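Local coordinates for protein EvdO2 (Micromonospora carbonacea, PDB 4XAC) that probably catalyses a metal- and 2-oxoglutarate-dependent oxidation in the biosynthesis of the oligosaccharide antibiotic everninomicin, as a member of the phytanoyl-CoA dioxygenase family, at residues A[119-124]-A[219-224]; A[145-150]-A[199-204]; A[128-133]-A[169-174]; A[160-165]-A[211-216]. All coordinates share one frame; numbering follows the deposited sequence.

Contact 1 of 4, residues A[119-124]-A[219-224]; sequences PPRYGA and PNLTDQ
Two backbone bonds tie the loops together: Thr222 O takes the N-H of Arg121 (Arg121 N to Thr222 O 2.9 Å), and Tyr122 O takes that of Asn220 in its carbonyl plane (Asn220 N to Tyr122 O 2.8 Å). With Asn220 CG anti to the backbone N (chi1 177°), its ND2 faces 119-124 and gives Pro119 O a weak, bent bond of 2.8 Å. A straighter bond, 172° at the hydrogen, joins Asn220 ND2 to Gln224 O at 2.8 Å, and Lys118 O is a further acceptor. Asn220 OD1 closes an Asx turn, accepting from Thr222 N (3.0 Å) above its carbonyl plane and from Thr222 OG1 (2.7 Å) on an in-plane lone pair. Since OD1 has donors and ND2 has acceptors for partners, a flipped amide would probably lose both sets. The facing loop is a type II turn, Pro119 to Tyr122, and the two loops flank strands 110-118 and 226-234, antiparallel neighbours. Around this network the contacts are van der Waals. The Pro120 ring lies on backbone atoms, CG being 3.4 Å from Asp223 O. The Arg121 chain bends back at chi2 and chi3, laying its guanidinium face over Leu221 CA, which stands 3.8 Å off the plane. Asp223 OD1 rests beside Arg121 CG and CD without forming a salt bridge, and Pro219 CB sits against the carbonyl oxygens of Tyr122 and Gly123.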
# COMPACT_ATOMS: atom_id res chain seq x y z
N PRO A 119 4.47 3.08 13.43
CA PRO A 119 4.52 3.65 14.78
C PRO A 119 5.37 4.92 14.82
O PRO A 119 6.21 5.14 13.95
CB PRO A 119 5.17 2.54 15.61
CG PRO A 119 5.03 1.30 14.80
CD PRO A 119 5.10 1.75 13.38
N PRO A 120 5.13 5.78 15.83
CA PRO A 120 6.02 6.91 16.07
C PRO A 120 7.48 6.48 16.13
O PRO A 120 7.80 5.44 16.72
CB PRO A 120 5.55 7.44 17.44
CG PRO A 120 4.10 7.07 17.49
CD PRO A 120 3.94 5.80 16.69
N ARG A 121 8.35 7.27 15.51
CA ARG A 121 9.80 7.05 15.55
C ARG A 121 10.23 5.70 14.97
O ARG A 121 11.30 5.19 15.31
CB ARG A 121 10.33 7.20 16.97
CG ARG A 121 10.11 8.58 17.57
CD ARG A 121 10.66 9.70 16.69
NE ARG A 121 11.93 9.35 16.03
CZ ARG A 121 12.72 10.22 15.41
NH1 ARG A 121 12.40 11.51 15.38
NH2 ARG A 121 13.84 9.81 14.84
N TYR A 122 9.41 5.13 14.10
CA TYR A 122 9.76 3.87 13.48
C TYR A 122 10.82 4.13 12.42
O TYR A 122 10.54 4.76 11.41
CB TYR A 122 8.51 3.20 12.90
CG TYR A 122 8.80 1.85 12.26
CD1 TYR A 122 9.07 0.73 13.05
CD2 TYR A 122 8.81 1.70 10.89
CE1 TYR A 122 9.34 -0.50 12.46
CE2 TYR A 122 9.08 0.48 10.30
CZ TYR A 122 9.34 -0.61 11.09
OH TYR A 122 9.60 -1.81 10.49
N GLY A 123 12.04 3.64 12.66
CA GLY A 123 13.21 4.05 11.88
C GLY A 123 13.49 3.30 10.58
O GLY A 123 14.33 3.73 9.78
N ALA A 124 12.80 2.19 10.36
CA ALA A 124 12.98 1.39 9.15
C ALA A 124 12.15 1.91 7.96
O ALA A 124 10.97 2.24 8.11
CB ALA A 124 12.64 -0.07 9.43
N PRO A 219 11.21 6.25 6.72
CA PRO A 219 10.92 6.00 8.14
C PRO A 219 9.88 6.98 8.67
O PRO A 219 9.66 8.03 8.07
CB PRO A 219 12.29 6.22 8.82
CG PRO A 219 13.02 7.15 7.89
CD PRO A 219 12.59 6.71 6.50
N ASN A 220 9.24 6.65 9.79
CA ASN A 220 8.40 7.64 10.45
C ASN A 220 9.19 8.33 11.55
O ASN A 220 9.28 7.84 12.67
CB ASN A 220 7.14 6.99 11.02
CG ASN A 220 6.27 7.98 11.77
OD1 ASN A 220 6.43 9.19 11.64
ND2 ASN A 220 5.34 7.47 12.56
N LEU A 221 9.76 9.48 11.22
CA LEU A 221 10.58 10.22 12.17
C LEU A 221 9.74 11.06 13.13
O LEU A 221 10.27 11.74 13.99
CB LEU A 221 11.56 11.13 11.42
CG LEU A 221 12.40 10.43 10.36
CD1 LEU A 221 13.31 11.42 9.66
CD2 LEU A 221 13.20 9.29 10.99
N THR A 222 8.42 10.99 13.01
CA THR A 222 7.57 11.85 13.82
C THR A 222 7.05 11.13 15.06
O THR A 222 7.21 9.92 15.21
CB THR A 222 6.37 12.38 12.99
OG1 THR A 222 5.36 11.38 12.88
CG2 THR A 222 6.83 12.81 11.59
N ASP A 223 6.44 11.88 15.96
CA ASP A 223 6.02 11.33 17.24
C ASP A 223 4.60 10.80 17.17
O ASP A 223 4.03 10.39 18.17
CB ASP A 223 6.17 12.38 18.34
CG ASP A 223 7.61 12.59 18.74
OD1 ASP A 223 8.33 11.58 18.91
OD2 ASP A 223 8.04 13.76 18.86
N GLN A 224 4.06 10.77 15.95
CA GLN A 224 2.67 10.38 15.69
C GLN A 224 2.65 9.16 14.78
O GLN A 224 3.45 9.07 13.86
CB GLN A 224 1.89 11.53 15.04
CG GLN A 224 1.83 12.83 15.88
CD GLN A 224 3.17 13.57 15.96
OE1 GLN A 224 3.88 13.72 14.95
NE2 GLN A 224 3.53 14.02 17.16

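Contact 2 of 4, residues A[145-150]-A[199-204]; sequences SIWTTL and CPLAPG. With AKG (2-oxoglutaric acid), chain D.
Trp147 meets Leu201 at one end of its indole and the co-substrate at the other, inside the double-stranded beta-helix that this family shares with the cupins. From CB the ring leaves strand 139-149 with CG anti to the backbone N (chi1 -170°), a setting that carries it into the barrel. Trp147 CD1 passes AKG O1 at 3.5 Å. Next to it, Trp147 NE1 donates to AKG O3 in the plane of the ring (2.9 Å, 155° at the hydrogen), gripping the carboxylate remote from the metal. Thr126 and His209 also hydrogen-bond the co-substrate. On the far side of the six-membered ring, CZ3 and CE3 of Trp147 meet the methyl CD1 of Leu201 edge-on, CZ3 at 3.9 Å. A phenylalanine in place of Trp147 would probably leave AKG O3 without its indole donor and open a gap beside Leu201. Further along the strand, Thr149 OG1 bonds Asp151 O, and its CG2 meets the loop, 3.8 Å from Leu201 CB and 3.3 Å from Ala202 O. Pro203 CB lies against Leu150 O. The backbone closes the contact, Gly204 N donating to Thr149 O at 2.8 Å.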
# COMPACT_ATOMS: atom_id res chain seq x y z
N SER A 145 -3.07 -0.73 -6.46
CA SER A 145 -3.31 -0.57 -5.04
C SER A 145 -3.75 0.85 -4.76
O SER A 145 -3.19 1.77 -5.33
CB SER A 145 -2.04 -0.90 -4.24
OG SER A 145 -1.69 -2.25 -4.44
N ILE A 146 -4.75 1.03 -3.90
CA ILE A 146 -5.17 2.37 -3.45
C ILE A 146 -4.83 2.53 -1.97
O ILE A 146 -5.45 1.91 -1.10
CB ILE A 146 -6.68 2.63 -3.69
CG1 ILE A 146 -6.98 2.58 -5.18
CG2 ILE A 146 -7.07 4.03 -3.16
CD1 ILE A 146 -8.50 2.47 -5.54
N TRP A 147 -3.82 3.35 -1.72
CA TRP A 147 -3.24 3.55 -0.40
C TRP A 147 -3.88 4.79 0.22
O TRP A 147 -3.49 5.90 -0.12
CB TRP A 147 -1.72 3.70 -0.56
CG TRP A 147 -0.77 3.70 0.64
CD1 TRP A 147 -0.05 2.62 1.12
CD2 TRP A 147 -0.31 4.85 1.38
NE1 TRP A 147 0.77 3.03 2.16
CE2 TRP A 147 0.63 4.38 2.33
CE3 TRP A 147 -0.62 6.21 1.35
CZ2 TRP A 147 1.26 5.24 3.24
CZ3 TRP A 147 0.02 7.06 2.26
CH2 TRP A 147 0.94 6.57 3.19
N THR A 148 -4.84 4.60 1.12
CA THR A 148 -5.53 5.73 1.76
C THR A 148 -4.90 6.01 3.12
O THR A 148 -4.76 5.10 3.93
CB THR A 148 -7.04 5.46 1.97
OG1 THR A 148 -7.67 5.23 0.70
CG2 THR A 148 -7.73 6.64 2.65
N THR A 149 -4.49 7.24 3.36
CA THR A 149 -3.90 7.55 4.67
C THR A 149 -4.95 8.10 5.62
O THR A 149 -5.85 8.84 5.21
CB THR A 149 -2.72 8.55 4.52
OG1 THR A 149 -2.06 8.71 5.79
CG2 THR A 149 -3.19 9.93 3.98
N LEU A 150 -4.87 7.73 6.90
CA LEU A 150 -5.76 8.27 7.93
C LEU A 150 -5.12 9.43 8.67
O LEU A 150 -5.75 10.10 9.50
CB LEU A 150 -6.16 7.20 8.94
CG LEU A 150 -6.64 5.85 8.40
CD1 LEU A 150 -7.24 5.01 9.54
CD2 LEU A 150 -7.62 6.03 7.25
N CYS A 199 5.05 11.60 -2.63
CA CYS A 199 3.63 11.90 -2.65
C CYS A 199 3.04 12.12 -1.27
O CYS A 199 2.32 11.26 -0.76
CB CYS A 199 2.89 10.76 -3.35
SG CYS A 199 3.29 10.59 -5.11
N PRO A 200 3.31 13.30 -0.66
CA PRO A 200 2.66 13.69 0.60
C PRO A 200 1.15 13.81 0.44
O PRO A 200 0.66 14.12 -0.64
CB PRO A 200 3.29 15.05 0.92
CG PRO A 200 4.57 15.07 0.18
CD PRO A 200 4.30 14.31 -1.09
N LEU A 201 0.43 13.52 1.52
CA LEU A 201 -1.02 13.47 1.53
C LEU A 201 -1.55 14.02 2.83
O LEU A 201 -0.89 13.93 3.87
CB LEU A 201 -1.52 12.03 1.35
CG LEU A 201 -1.23 11.34 0.02
CD1 LEU A 201 -1.64 9.90 0.12
CD2 LEU A 201 -1.98 12.04 -1.12
N ALA A 202 -2.75 14.59 2.78
CA ALA A 202 -3.47 15.02 3.98
C ALA A 202 -4.34 13.84 4.38
O ALA A 202 -4.53 12.93 3.57
CB ALA A 202 -4.30 16.29 3.70
N PRO A 203 -4.89 13.86 5.61
CA PRO A 203 -5.71 12.70 5.99
C PRO A 203 -6.88 12.51 5.03
O PRO A 203 -7.53 13.48 4.63
CB PRO A 203 -6.20 13.07 7.40
CG PRO A 203 -5.20 14.03 7.91
CD PRO A 203 -4.75 14.82 6.71
N GLY A 204 -7.10 11.27 4.61
CA GLY A 204 -8.19 10.99 3.68
C GLY A 204 -7.74 11.05 2.24
O GLY A 204 -8.50 10.69 1.34
C1 AKG D . 2.05 -0.76 -0.92
O1 AKG D . 0.94 -0.25 -0.60
O2 AKG D . 2.18 -1.51 -1.91
C2 AKG D . 3.25 -0.50 -0.06
O5 AKG D . 4.31 -1.07 -0.31
C3 AKG D . 3.13 0.43 1.09
C4 AKG D . 4.35 0.68 1.93
C5 AKG D . 4.18 1.47 3.18
O3 AKG D . 3.04 1.90 3.51
O4 AKG D . 5.17 1.72 3.93

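Contact 3 of 4, residues A[128-133]-A[169-174]; sequences WHQDEA and GPVLPH. With NI (nickel (II) ion), chain B; AKG (2-oxoglutaric acid), chain D.
Gln130 and His174 form the tight half of this contact, their amide and imidazole planes only 13° apart. The extended Gln130 chain brings the polar edge of its amide to 169-174. There Gln130 OE1 accepts from Leu172 N at 2.8 Å on an in-plane lone pair, and Gln130 NE2 gives Pro170 O a nearly straight bond of 3.0 Å while also reaching Arg212 O. The imidazole is held at both nitrogens. His174 NE2 accepts the backbone N-H of Gln130 at 3.0 Å, and His174 ND1 donates to Leu172 O at 2.7 Å, which fixes the ring's rotation and is consistent with the proton lying on ND1. Ala133 CB then sits squarely over its face, 3.4 Å from the centroid, in a CH-pi contact. Beyond these bonds the fit is looser: Val171 CG2 has only a van der Waals contact, 3.8 Å from Glu132 CD, whose carboxylate is committed to salt bridges with Arg212 and Arg246; the solvent side is at Pro170, which is exposed. The clamped Gln130 lies between His129 and Asp131, which bind the nickel through NE2 (2.1 Å) and OD1 (2.0 Å). With His215 they form the His-X-Asp...His facial triad of 2-oxoglutarate oxygenases, where iron is the usual metal. The chain turns a corner at Trp128, after strand 126-127, before running on as a 3-10 turn toward strand 139-149, while Leu186 of strand 186-187 packs against both Ala133 and His174.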
# COMPACT_ATOMS: atom_id res chain seq x y z
N TRP A 128 12.67 0.08 -1.55
CA TRP A 128 12.20 0.04 -2.93
C TRP A 128 11.77 -1.37 -3.31
O TRP A 128 12.47 -2.32 -3.03
CB TRP A 128 13.30 0.51 -3.88
CG TRP A 128 13.47 1.97 -3.88
CD1 TRP A 128 14.46 2.69 -3.26
CD2 TRP A 128 12.62 2.91 -4.53
NE1 TRP A 128 14.26 4.03 -3.49
CE2 TRP A 128 13.14 4.19 -4.27
CE3 TRP A 128 11.46 2.78 -5.31
CZ2 TRP A 128 12.55 5.35 -4.76
CZ3 TRP A 128 10.87 3.94 -5.80
CH2 TRP A 128 11.42 5.20 -5.54
N HIS A 129 10.59 -1.47 -3.93
CA HIS A 129 10.06 -2.74 -4.40
C HIS A 129 8.96 -2.49 -5.42
O HIS A 129 8.44 -1.37 -5.54
CB HIS A 129 9.52 -3.58 -3.21
CG HIS A 129 8.25 -3.03 -2.63
ND1 HIS A 129 8.24 -1.94 -1.78
CD2 HIS A 129 6.96 -3.38 -2.80
CE1 HIS A 129 6.99 -1.65 -1.45
NE2 HIS A 129 6.19 -2.51 -2.06
N GLN A 130 8.62 -3.53 -6.17
CA GLN A 130 7.42 -3.55 -6.98
C GLN A 130 6.48 -4.61 -6.41
O GLN A 130 6.92 -5.70 -6.04
CB GLN A 130 7.74 -3.86 -8.45
CG GLN A 130 8.50 -2.76 -9.14
CD GLN A 130 9.27 -3.31 -10.32
OE1 GLN A 130 10.18 -4.12 -10.14
NE2 GLN A 130 8.86 -2.93 -11.52
N ASP A 131 5.20 -4.29 -6.31
CA ASP A 131 4.28 -5.21 -5.68
C ASP A 131 4.20 -6.52 -6.48
O ASP A 131 4.00 -7.60 -5.93
CB ASP A 131 2.90 -4.55 -5.54
CG ASP A 131 2.92 -3.38 -4.56
OD1 ASP A 131 3.83 -3.34 -3.70
OD2 ASP A 131 2.05 -2.49 -4.65
N GLU A 132 4.38 -6.42 -7.80
CA GLU A 132 4.34 -7.64 -8.62
C GLU A 132 5.50 -8.59 -8.28
O GLU A 132 5.42 -9.80 -8.56
CB GLU A 132 4.35 -7.26 -10.11
CG GLU A 132 4.13 -8.48 -11.01
CD GLU A 132 3.94 -8.11 -12.46
OE1 GLU A 132 3.64 -6.93 -12.75
OE2 GLU A 132 4.08 -9.00 -13.31
N ALA A 133 6.56 -8.09 -7.65
CA ALA A 133 7.67 -8.96 -7.26
C ALA A 133 7.23 -10.06 -6.30
O ALA A 133 7.89 -11.09 -6.17
CB ALA A 133 8.80 -8.14 -6.64
N GLY A 169 8.62 -0.73 -17.25
CA GLY A 169 9.92 -1.36 -17.22
C GLY A 169 9.79 -2.80 -16.74
O GLY A 169 8.69 -3.32 -16.55
N PRO A 170 10.93 -3.47 -16.51
CA PRO A 170 10.78 -4.87 -16.08
C PRO A 170 10.39 -4.98 -14.62
O PRO A 170 10.43 -3.99 -13.86
CB PRO A 170 12.17 -5.45 -16.32
CG PRO A 170 13.09 -4.29 -16.16
CD PRO A 170 12.34 -3.06 -16.62
N VAL A 171 10.00 -6.18 -14.20
CA VAL A 171 9.99 -6.45 -12.77
C VAL A 171 11.47 -6.56 -12.42
O VAL A 171 12.17 -7.45 -12.92
CB VAL A 171 9.20 -7.71 -12.38
CG1 VAL A 171 9.37 -8.01 -10.89
CG2 VAL A 171 7.71 -7.53 -12.71
N LEU A 172 11.95 -5.61 -11.64
CA LEU A 172 13.37 -5.50 -11.30
C LEU A 172 13.86 -6.67 -10.47
O LEU A 172 13.07 -7.35 -9.83
CB LEU A 172 13.61 -4.18 -10.56
CG LEU A 172 13.23 -2.98 -11.43
CD1 LEU A 172 13.10 -1.72 -10.60
CD2 LEU A 172 14.27 -2.80 -12.52
N PRO A 173 15.18 -6.93 -10.49
CA PRO A 173 15.68 -7.96 -9.59
C PRO A 173 15.36 -7.63 -8.14
O PRO A 173 15.64 -6.52 -7.69
CB PRO A 173 17.20 -7.93 -9.82
CG PRO A 173 17.36 -7.31 -11.17
CD PRO A 173 16.25 -6.32 -11.30
N HIS A 174 14.76 -8.56 -7.41
CA HIS A 174 14.54 -8.34 -5.99
C HIS A 174 15.31 -9.39 -5.20
O HIS A 174 15.76 -10.41 -5.74
CB HIS A 174 13.05 -8.39 -5.62
CG HIS A 174 12.25 -7.20 -6.07
ND1 HIS A 174 12.09 -6.86 -7.39
CD2 HIS A 174 11.52 -6.30 -5.36
CE1 HIS A 174 11.30 -5.80 -7.49
NE2 HIS A 174 10.95 -5.44 -6.27
NI NI B . 4.14 -2.11 -2.09
C1 AKG D . 2.05 -0.76 -0.92
O1 AKG D . 0.94 -0.25 -0.60
O2 AKG D . 2.18 -1.51 -1.91
C2 AKG D . 3.25 -0.50 -0.06
O5 AKG D . 4.31 -1.07 -0.31
C3 AKG D . 3.13 0.43 1.09
C4 AKG D . 4.35 0.68 1.93
C5 AKG D . 4.18 1.47 3.18
O3 AKG D . 3.04 1.90 3.51
O4 AKG D . 5.17 1.72 3.93

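Contact 4 of 4, residues A[160-165]-A[211-216]; sequences LHYLPG and FRTPHY. With NI (nickel (II) ion), chain B; AKG (2-oxoglutaric acid), chain D.
His161 and Tyr216 exchange the two backbone bonds of an antiparallel hydrogen-bonded pair: His161 N to Tyr216 O at 2.8 Å, and Tyr216 N back to His161 O at 3.0 Å. One step on, Tyr162 and His215 make a non-hydrogen-bonded pair, and Leu163 N then reaches Pro214 O at 3.1 Å. The aromatic contacts lie on opposite faces of this ladder. On one, Tyr216 turns its edge to the face of His161 in a T-shaped pair, planes 79° apart and centroids separated by 5.4 Å, with CD1 nearest. An alanine at His161 removes the face that the Tyr216 edge meets, and would probably open a gap there and set the tyrosine ring freer to turn. On the other face, Tyr162 and His215 run side by side, Tyr162 CD2 meeting His215 CB at 3.5 Å, while the hydroxyl of Tyr162 bonds His209, which also hydrogen-bonds the co-substrate. This pairing belongs to the small three-stranded sheet 197-199, 160-162, 215-217, the part of the double-stranded beta-helix that carries the distal histidine of the facial triad. Metal binding is the task of His215. Its CG lies between the backbone N and the carbonyl carbon (chi1 54°), placing NE2 at the nickel, 2.1 Å away, and ND1 donates in the ring plane to Thr213 O (2.9 Å, 168°), a second-shell bond that sets the imidazole's rotation. Among apolar contacts, the Pro214 ring meets Leu163, CB to CB, Thr213 CG2 touches Tyr162 CD2, and Leu160 CD2 packs at 3.9 Å from AKG C5.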
# COMPACT_ATOMS: atom_id res chain seq x y z
N LEU A 160 4.64 7.69 0.53
CA LEU A 160 5.21 6.89 -0.55
C LEU A 160 6.01 7.75 -1.54
O LEU A 160 5.69 8.93 -1.75
CB LEU A 160 4.10 6.13 -1.30
CG LEU A 160 3.33 5.12 -0.42
CD1 LEU A 160 2.50 4.14 -1.25
CD2 LEU A 160 4.28 4.37 0.50
N HIS A 161 7.05 7.14 -2.09
CA HIS A 161 7.83 7.67 -3.21
C HIS A 161 7.70 6.71 -4.37
O HIS A 161 7.64 5.50 -4.15
CB HIS A 161 9.31 7.84 -2.85
CG HIS A 161 9.56 8.65 -1.61
ND1 HIS A 161 10.44 9.71 -1.60
CD2 HIS A 161 9.08 8.54 -0.35
CE1 HIS A 161 10.48 10.23 -0.38
NE2 HIS A 161 9.67 9.53 0.40
N TYR A 162 7.66 7.23 -5.60
CA TYR A 162 7.54 6.39 -6.80
C TYR A 162 8.64 6.64 -7.82
O TYR A 162 9.23 7.72 -7.84
CB TYR A 162 6.20 6.66 -7.50
CG TYR A 162 5.01 6.26 -6.70
CD1 TYR A 162 4.19 7.21 -6.11
CD2 TYR A 162 4.71 4.93 -6.53
CE1 TYR A 162 3.08 6.84 -5.37
CE2 TYR A 162 3.62 4.54 -5.80
CZ TYR A 162 2.80 5.49 -5.22
OH TYR A 162 1.70 5.07 -4.51
N LEU A 163 8.90 5.63 -8.65
CA LEU A 163 9.73 5.80 -9.83
C LEU A 163 8.80 5.98 -11.02
O LEU A 163 8.22 4.99 -11.50
CB LEU A 163 10.65 4.60 -10.05
CG LEU A 163 11.63 4.80 -11.23
CD1 LEU A 163 12.75 5.75 -10.84
CD2 LEU A 163 12.20 3.47 -11.72
N PRO A 164 8.61 7.23 -11.46
CA PRO A 164 7.65 7.47 -12.55
C PRO A 164 8.00 6.69 -13.81
O PRO A 164 9.16 6.68 -14.22
CB PRO A 164 7.76 8.98 -12.80
CG PRO A 164 8.29 9.54 -11.51
CD PRO A 164 9.23 8.48 -10.99
N GLY A 165 6.99 6.06 -14.40
CA GLY A 165 7.18 5.32 -15.63
C GLY A 165 7.71 3.92 -15.43
O GLY A 165 7.84 3.16 -16.40
N PHE A 211 0.63 -2.40 -10.15
CA PHE A 211 1.40 -3.52 -9.60
C PHE A 211 2.89 -3.45 -9.96
O PHE A 211 3.70 -4.05 -9.28
CB PHE A 211 0.86 -4.86 -10.11
CG PHE A 211 -0.35 -5.37 -9.38
CD1 PHE A 211 -0.85 -4.71 -8.27
CD2 PHE A 211 -0.99 -6.52 -9.83
CE1 PHE A 211 -1.96 -5.20 -7.61
CE2 PHE A 211 -2.10 -7.02 -9.16
CZ PHE A 211 -2.59 -6.36 -8.05
N ARG A 212 3.24 -2.77 -11.05
CA ARG A 212 4.64 -2.77 -11.48
C ARG A 212 5.40 -1.46 -11.21
O ARG A 212 6.59 -1.37 -11.50
CB ARG A 212 4.73 -3.10 -12.98
CG ARG A 212 5.81 -4.13 -13.33
CD ARG A 212 5.72 -4.63 -14.77
NE ARG A 212 5.06 -5.94 -14.89
CZ ARG A 212 4.87 -6.58 -16.04
NH1 ARG A 212 5.27 -6.03 -17.18
NH2 ARG A 212 4.26 -7.76 -16.05
N THR A 213 4.74 -0.46 -10.64
CA THR A 213 5.41 0.81 -10.31
C THR A 213 6.31 0.69 -9.07
O THR A 213 5.83 0.35 -7.98
CB THR A 213 4.37 1.91 -10.05
OG1 THR A 213 3.47 1.96 -11.16
CG2 THR A 213 5.05 3.27 -9.86
N PRO A 214 7.63 0.94 -9.22
CA PRO A 214 8.48 0.84 -8.03
C PRO A 214 8.11 1.92 -7.01
O PRO A 214 7.80 3.06 -7.38
CB PRO A 214 9.91 1.05 -8.56
CG PRO A 214 9.83 0.73 -10.02
CD PRO A 214 8.42 1.14 -10.45
N HIS A 215 8.09 1.53 -5.74
CA HIS A 215 7.83 2.49 -4.68
C HIS A 215 8.59 2.16 -3.39
O HIS A 215 9.08 1.04 -3.18
CB HIS A 215 6.32 2.60 -4.39
CG HIS A 215 5.65 1.29 -4.12
ND1 HIS A 215 5.33 0.39 -5.11
CD2 HIS A 215 5.20 0.75 -2.96
CE1 HIS A 215 4.73 -0.66 -4.58
NE2 HIS A 215 4.64 -0.47 -3.28
N TYR A 216 8.67 3.18 -2.54
CA TYR A 216 9.49 3.20 -1.34
C TYR A 216 8.76 4.04 -0.31
O TYR A 216 8.06 4.99 -0.68
CB TYR A 216 10.87 3.78 -1.67
CG TYR A 216 11.66 4.29 -0.49
CD1 TYR A 216 11.51 5.60 -0.03
CD2 TYR A 216 12.59 3.48 0.13
CE1 TYR A 216 12.25 6.08 1.04
CE2 TYR A 216 13.34 3.95 1.21
CZ TYR A 216 13.16 5.25 1.65
OH TYR A 216 13.88 5.74 2.71
NI NI B . 4.14 -2.11 -2.09
C1 AKG D . 2.05 -0.76 -0.92
O1 AKG D . 0.94 -0.25 -0.60
O2 AKG D . 2.18 -1.51 -1.91
C2 AKG D . 3.25 -0.50 -0.06
O5 AKG D . 4.31 -1.07 -0.31
C3 AKG D . 3.13 0.43 1.09
C4 AKG D . 4.35 0.68 1.93
C5 AKG D . 4.18 1.47 3.18
O3 AKG D . 3.04 1.90 3.51
O4 AKG D . 5.17 1.72 3.93

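Contact 1 is the surface member of the set, a polar knot of loops whose centre lies about 17 Å from that of contact 2. The other three are buried and all border the co-substrate. Contacts 3 and 4, with centres about 9 Å apart, divide the metal site between them, two ligands in one and the third in the other, and are joined through Arg212, which meets side chains of both Gln130 and Glu132. Contact 2 serves the opposite end of the co-substrate and abuts contact 4 where Cys199 N probably hydrogen-bonds Leu160 O, joining strands 197-199 and 160-162. At the surface, backbone and amide bonds stand without a metal or co-substrate beside them, while in the interior similar bonds position the rings and metal ligands.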